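PDB 7CZO: uncharacterized protein HI_0666 from Haemophilus influenzae, which corresponds to the N-terminal domain of a HipA toxin and probably takes part in a HipBA toxin-antitoxin system with a three-component regulatory mechanism, its own molecular role unestablished. Local coordinates for residues P39-L42 against S43-I46; F57-F60 against A61-P65. All coordinates share one frame; numbering follows the deposited sequence.

Contact 1: residues P39-L42 against S43-I46; sequences PLSL and SFPI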
ATOM      1  N   PRO A  39      -8.333 -10.203  -8.900  1.00 62.27           N
ATOM      2  CA  PRO A  39      -7.015  -9.777  -8.380  1.00 59.36           C
ATOM      3  C   PRO A  39      -6.785  -8.266  -8.407  1.00 60.60           C
ATOM      4  O   PRO A  39      -7.370  -7.550  -9.219  1.00 67.21           O
ATOM      5  CB  PRO A  39      -6.043 -10.513  -9.284  1.00 60.06           C
ATOM      6  CG  PRO A  39      -6.792 -11.789  -9.612  1.00 58.71           C
ATOM      7  CD  PRO A  39      -8.202 -11.333  -9.836  1.00 59.85           C
ATOM      8  N   LEU A  40      -5.977  -7.776  -7.478  1.00 65.01           N
ATOM      9  CA  LEU A  40      -5.685  -6.339  -7.416  1.00 63.08           C
ATOM     10  C   LEU A  40      -4.889  -5.899  -8.665  1.00 61.28           C
ATOM     11  O   LEU A  40      -5.090  -4.818  -9.220  1.00 65.42           O
ATOM     12  CB  LEU A  40      -4.939  -6.019  -6.119  1.00 60.65           C
ATOM     13  CG  LEU A  40      -4.514  -4.571  -5.897  1.00 57.23           C
ATOM     14  CD1 LEU A  40      -5.748  -3.748  -5.633  1.00 61.47           C
ATOM     15  CD2 LEU A  40      -3.558  -4.464  -4.726  1.00 56.76           C
ATOM     16  N   SER A  41      -4.002  -6.760  -9.117  1.00 59.73           N
ATOM     17  CA  SER A  41      -3.240  -6.487 -10.307  1.00 64.99           C
ATOM     18  C   SER A  41      -2.687  -7.801 -10.842  1.00 69.39           C
ATOM     19  O   SER A  41      -2.641  -8.804 -10.123  1.00 69.89           O
ATOM     20  CB  SER A  41      -2.090  -5.559  -9.950  1.00 66.14           C
ATOM     21  OG  SER A  41      -1.139  -6.260  -9.173  1.00 59.49           O
ATOM     22  N   LEU A  42      -2.239  -7.806 -12.089  1.00 76.38           N
ATOM     23  CA  LEU A  42      -1.666  -9.042 -12.634  1.00 78.93           C
ATOM     24  C   LEU A  42      -0.357  -9.412 -11.917  1.00 74.53           C
ATOM     25  O   LEU A  42       0.039 -10.590 -11.936  1.00 71.22           O
ATOM     26  CB  LEU A  42      -1.535  -9.025 -14.173  1.00 80.91           C
ATOM     27  CG  LEU A  42      -1.022  -7.788 -14.912  1.00 90.75           C
ATOM     28  CD1 LEU A  42       0.464  -7.540 -14.632  1.00 95.24           C
ATOM     29  CD2 LEU A  42      -1.317  -7.949 -16.403  1.00 87.74           C
ATOM     30  N   SER A  43       0.274  -8.440 -11.243  1.00 67.29           N
ATOM     31  CA  SER A  43       1.439  -8.739 -10.380  1.00 59.12           C
ATOM     32  C   SER A  43       1.088  -9.495  -9.097  1.00 58.69           C
ATOM     33  O   SER A  43       1.978 -10.043  -8.462  1.00 52.43           O
ATOM     34  CB  SER A  43       2.166  -7.471  -9.998  1.00 59.72           C
ATOM     35  OG  SER A  43       1.281  -6.567  -9.353  1.00 65.38           O
ATOM     36  N   PHE A  44      -0.200  -9.504  -8.726  1.00 61.63           N
ATOM     37  CA  PHE A  44      -0.670 -10.106  -7.484  1.00 57.41           C
ATOM     38  C   PHE A  44      -1.766 -11.135  -7.738  1.00 62.09           C
ATOM     39  O   PHE A  44      -2.922 -10.935  -7.399  1.00 51.01           O
ATOM     40  CB  PHE A  44      -1.210  -9.041  -6.532  1.00 60.18           C
ATOM     41  CG  PHE A  44      -0.168  -8.073  -6.035  1.00 63.24           C
ATOM     42  CD1 PHE A  44       1.070  -8.521  -5.583  1.00 66.07           C
ATOM     43  CD2 PHE A  44      -0.454  -6.720  -5.958  1.00 61.25           C
ATOM     44  CE1 PHE A  44       2.013  -7.639  -5.110  1.00 63.75           C
ATOM     45  CE2 PHE A  44       0.483  -5.823  -5.482  1.00 59.98           C
ATOM     46  CZ  PHE A  44       1.720  -6.285  -5.059  1.00 69.67           C
ATOM     47  N   PRO A  45      -1.390 -12.273  -8.319  1.00 69.61           N
ATOM     48  CA  PRO A  45      -2.322 -13.396  -8.348  1.00 65.97           C
ATOM     49  C   PRO A  45      -2.614 -13.945  -6.952  1.00 66.06           C
ATOM     50  O   PRO A  45      -1.712 -14.132  -6.140  1.00 65.42           O
ATOM     51  CB  PRO A  45      -1.586 -14.448  -9.169  1.00 67.28           C
ATOM     52  CG  PRO A  45      -0.459 -13.728  -9.859  1.00 69.88           C
ATOM     53  CD  PRO A  45      -0.111 -12.569  -8.990  1.00 71.59           C
ATOM     54  N   ILE A  46      -3.872 -14.248  -6.718  1.00 60.80           N
ATOM     55  CA  ILE A  46      -4.354 -14.716  -5.426  1.00 59.47           C
ATOM     56  C   ILE A  46      -3.648 -15.943  -4.895  1.00 60.02           C
ATOM     57  O   ILE A  46      -3.524 -16.103  -3.683  1.00 72.68           O
ATOM     58  CB  ILE A  46      -5.858 -15.014  -5.536  1.00 63.11           C
ATOM     59  CG1 ILE A  46      -6.565 -13.747  -6.083  1.00 61.68           C
ATOM     60  CG2 ILE A  46      -6.417 -15.531  -4.215  1.00 62.11           C
ATOM     61  CD1 ILE A  46      -7.949 -13.451  -5.559  1.00 63.46           C
TER
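L40 swings CG anti to its backbone N (chi1 178°), while F44 sets CG beside the N and anti to the carbonyl carbon (chi1 -66°); the two side chains consequently run alongside each other, pointing the same way, and the methyl CD2 of L40 rests 4.0 Å from CD2 of F44. Between these hydrophobic partners the chain reverses in a type I beta turn from S41 to F44, with L42 and S43 at its two corners. The turn is closed by F44 N donating to S41 O at 2.9 Å. Small, polar serines suit this bend: the S41 and S43 hydroxyls converge near the phenyl group, with S43 OG over one face and offset toward the rim. Their OG atoms are modelled as a very short hydrogen bond whose exact length is doubtful. Behind the turn, P39 CG meets I46 CG1 at 4.0 Å, the side chains crossing at about a right angle. Y31 of strand 27-31 ties the flanks together, its OH bonding to both L40 N and F44 O. Several of the loop's polar groups thus go into closing its own bend and into the Y31 anchor, while L40 and F44 carry its apolar attachment to the domain, where F44 meets the rings of F29, F51 and F57.

Contact 2: residues F57-F60 against A61-P65; sequences FPYF and ASLVP
L63 meets the aromatic side chains of Y59 and F60 with the two arms of its isobutyl fork. CD2 approaches CZ of the Y59 ring at 4.2 Å, whereas CD1 comes to 4.4 Å from CD1 of the F60 ring; both approaches are oblique and loose. The fork is placed by a chi1 of -58°, which sets CG beside its own backbone N and anti to the carbonyl carbon. A branched aliphatic residue suits this spot because it can serve the side chains one turn earlier on two flanks at once. Within 57-60, F57 CB lies at the edge of the F60 ring and in its plane. Both phenylalanines are buried, F57 against F27 and F29 of the sheet and F60 against L20 and F29, while F60 also reaches L88 of helix 82-91.

The backbone carrying these groups is the short helix 58-62, which follows strand 51-53 in the HipA N-terminal domain. F57 is its N-cap residue, and its carbonyl O accepts A61 N at 2.9 Å. P58 fits the first turn because it has no N-H needing a partner there, and its O receives S62 N at 2.9 Å. Next, the pattern shortens by one residue: L63 N bonds F60 O at 3.1 Å. S62 turns its hydroxyl back on the helix, OG donating to Y59 O at 2.6 Å, tilted 20° from the carbonyl plane. That oxygen also takes a weak bond from S62 N, so the serine grips it twice. A61, small enough to lie close to a neighbouring helix, touches M84 of helix 82-91, as does V64.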
ATOM      1  N   PHE A  57       6.367  -2.307  -3.721  1.00 56.30           N
ATOM      2  CA  PHE A  57       5.755  -2.882  -4.900  1.00 56.74           C
ATOM      3  C   PHE A  57       5.453  -1.828  -5.972  1.00 55.09           C
ATOM      4  O   PHE A  57       4.729  -0.883  -5.745  1.00 60.63           O
ATOM      5  CB  PHE A  57       4.478  -3.577  -4.471  1.00 59.79           C
ATOM      6  CG  PHE A  57       4.702  -4.637  -3.409  1.00 57.40           C
ATOM      7  CD1 PHE A  57       5.317  -5.818  -3.729  1.00 56.55           C
ATOM      8  CD2 PHE A  57       4.314  -4.432  -2.113  1.00 56.24           C
ATOM      9  CE1 PHE A  57       5.528  -6.785  -2.787  1.00 56.40           C
ATOM     10  CE2 PHE A  57       4.520  -5.394  -1.160  1.00 60.08           C
ATOM     11  CZ  PHE A  57       5.140  -6.576  -1.497  1.00 56.01           C
ATOM     12  N   PRO A  58       6.010  -1.989  -7.154  1.00 58.54           N
ATOM     13  CA  PRO A  58       5.656  -1.128  -8.283  1.00 59.19           C
ATOM     14  C   PRO A  58       4.175  -0.804  -8.436  1.00 57.70           C
ATOM     15  O   PRO A  58       3.825   0.331  -8.788  1.00 58.40           O
ATOM     16  CB  PRO A  58       6.119  -1.958  -9.491  1.00 57.14           C
ATOM     17  CG  PRO A  58       7.339  -2.662  -8.979  1.00 57.52           C
ATOM     18  CD  PRO A  58       7.024  -2.993  -7.531  1.00 62.17           C
ATOM     19  N   TYR A  59       3.310  -1.785  -8.205  1.00 52.93           N
ATOM     20  CA  TYR A  59       1.895  -1.540  -8.370  1.00 52.37           C
ATOM     21  C   TYR A  59       1.431  -0.452  -7.386  1.00 56.65           C
ATOM     22  O   TYR A  59       0.732   0.506  -7.781  1.00 58.77           O
ATOM     23  CB  TYR A  59       1.048  -2.814  -8.211  1.00 52.43           C
ATOM     24  CG  TYR A  59      -0.395  -2.487  -8.374  1.00 54.70           C
ATOM     25  CD1 TYR A  59      -0.907  -2.204  -9.638  1.00 60.09           C
ATOM     26  CD2 TYR A  59      -1.233  -2.318  -7.261  1.00 61.34           C
ATOM     27  CE1 TYR A  59      -2.233  -1.827  -9.811  1.00 63.73           C
ATOM     28  CE2 TYR A  59      -2.569  -1.942  -7.420  1.00 66.58           C
ATOM     29  CZ  TYR A  59      -3.056  -1.697  -8.705  1.00 65.75           C
ATOM     30  OH  TYR A  59      -4.352  -1.323  -8.913  1.00 66.55           O
ATOM     31  N   PHE A  60       1.814  -0.589  -6.117  1.00 51.37           N
ATOM     32  CA  PHE A  60       1.407   0.381  -5.110  1.00 50.25           C
ATOM     33  C   PHE A  60       2.145   1.708  -5.314  1.00 49.23           C
ATOM     34  O   PHE A  60       1.572   2.771  -5.192  1.00 59.97           O
ATOM     35  CB  PHE A  60       1.646  -0.167  -3.707  1.00 51.52           C
ATOM     36  CG  PHE A  60       0.639  -1.185  -3.268  1.00 49.21           C
ATOM     37  CD1 PHE A  60      -0.598  -0.800  -2.765  1.00 51.53           C
ATOM     38  CD2 PHE A  60       0.934  -2.539  -3.311  1.00 56.25           C
ATOM     39  CE1 PHE A  60      -1.536  -1.758  -2.343  1.00 52.85           C
ATOM     40  CE2 PHE A  60      -0.006  -3.510  -2.885  1.00 55.46           C
ATOM     41  CZ  PHE A  60      -1.238  -3.121  -2.408  1.00 47.59           C
ATOM     42  N   ALA A  61       3.417   1.683  -5.641  1.00 48.08           N
ATOM     43  CA  ALA A  61       4.075   2.953  -5.949  1.00 48.04           C
ATOM     44  C   ALA A  61       3.349   3.648  -7.087  1.00 48.52           C
ATOM     45  O   ALA A  61       3.347   4.865  -7.149  1.00 59.38           O
ATOM     46  CB  ALA A  61       5.531   2.750  -6.330  1.00 42.03           C
ATOM     47  N   SER A  62       2.764   2.890  -8.014  1.00 53.28           N
ATOM     48  CA  SER A  62       2.075   3.499  -9.183  1.00 54.71           C
ATOM     49  C   SER A  62       0.808   4.300  -8.800  1.00 51.57           C
ATOM     50  O   SER A  62       0.375   5.148  -9.552  1.00 58.97           O
ATOM     51  CB  SER A  62       1.689   2.441 -10.211  1.00 50.22           C
ATOM     52  OG  SER A  62       0.398   1.899  -9.893  1.00 54.44           O
ATOM     53  N   LEU A  63       0.227   4.023  -7.639  1.00 51.15           N
ATOM     54  CA  LEU A  63      -1.010   4.694  -7.185  1.00 52.30           C
ATOM     55  C   LEU A  63      -0.762   6.086  -6.666  1.00 50.86           C
ATOM     56  O   LEU A  63      -1.691   6.829  -6.423  1.00 64.23           O
ATOM     57  CB  LEU A  63      -1.691   3.900  -6.051  1.00 52.21           C
ATOM     58  CG  LEU A  63      -2.077   2.450  -6.378  1.00 54.40           C
ATOM     59  CD1 LEU A  63      -2.983   1.778  -5.365  1.00 52.77           C
ATOM     60  CD2 LEU A  63      -2.745   2.401  -7.732  1.00 55.67           C
ATOM     61  N   VAL A  64       0.483   6.440  -6.459  1.00 50.92           N
ATOM     62  CA  VAL A  64       0.806   7.763  -5.966  1.00 52.45           C
ATOM     63  C   VAL A  64       0.632   8.798  -7.103  1.00 57.07           C
ATOM     64  O   VAL A  64       1.210   8.647  -8.178  1.00 61.38           O
ATOM     65  CB  VAL A  64       2.241   7.782  -5.431  1.00 47.45           C
ATOM     66  CG1 VAL A  64       2.616   9.188  -4.983  1.00 54.68           C
ATOM     67  CG2 VAL A  64       2.365   6.790  -4.288  1.00 44.65           C
ATOM     68  N   PRO A  65      -0.165   9.853  -6.870  1.00 54.06           N
ATOM     69  CA  PRO A  65      -0.383  10.753  -7.992  1.00 55.27           C
ATOM     70  C   PRO A  65       0.874  11.514  -8.407  1.00 55.33           C
ATOM     71  O   PRO A  65       1.633  11.990  -7.554  1.00 58.25           O
ATOM     72  CB  PRO A  65      -1.462  11.727  -7.467  1.00 55.73           C
ATOM     73  CG  PRO A  65      -2.118  11.001  -6.350  1.00 55.39           C
ATOM     74  CD  PRO A  65      -0.987  10.232  -5.707  1.00 54.60           C
TER

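In the fold
Contact 1 lies farther out, about 14 Å from the centre of the chain to its own centre, against about 8 Å for contact 2, and each mixes buried with exposed residues. Contact 1 belongs to the loop between strands 27-31 and 51-53 and is organised by a turn; contact 2 is organised by repeating helical bonds. Their hydrophobic sides nevertheless meet: F44 CE2 lies 3.5 Å from F60 CE2, and L40 CD2 is equally close to F60 CZ. Y59 packs on S41 nearby. Both contacts share F29 of strand 27-31 as a neighbour, and contact 2 also touches helix 82-91, through F60, A61 and V64.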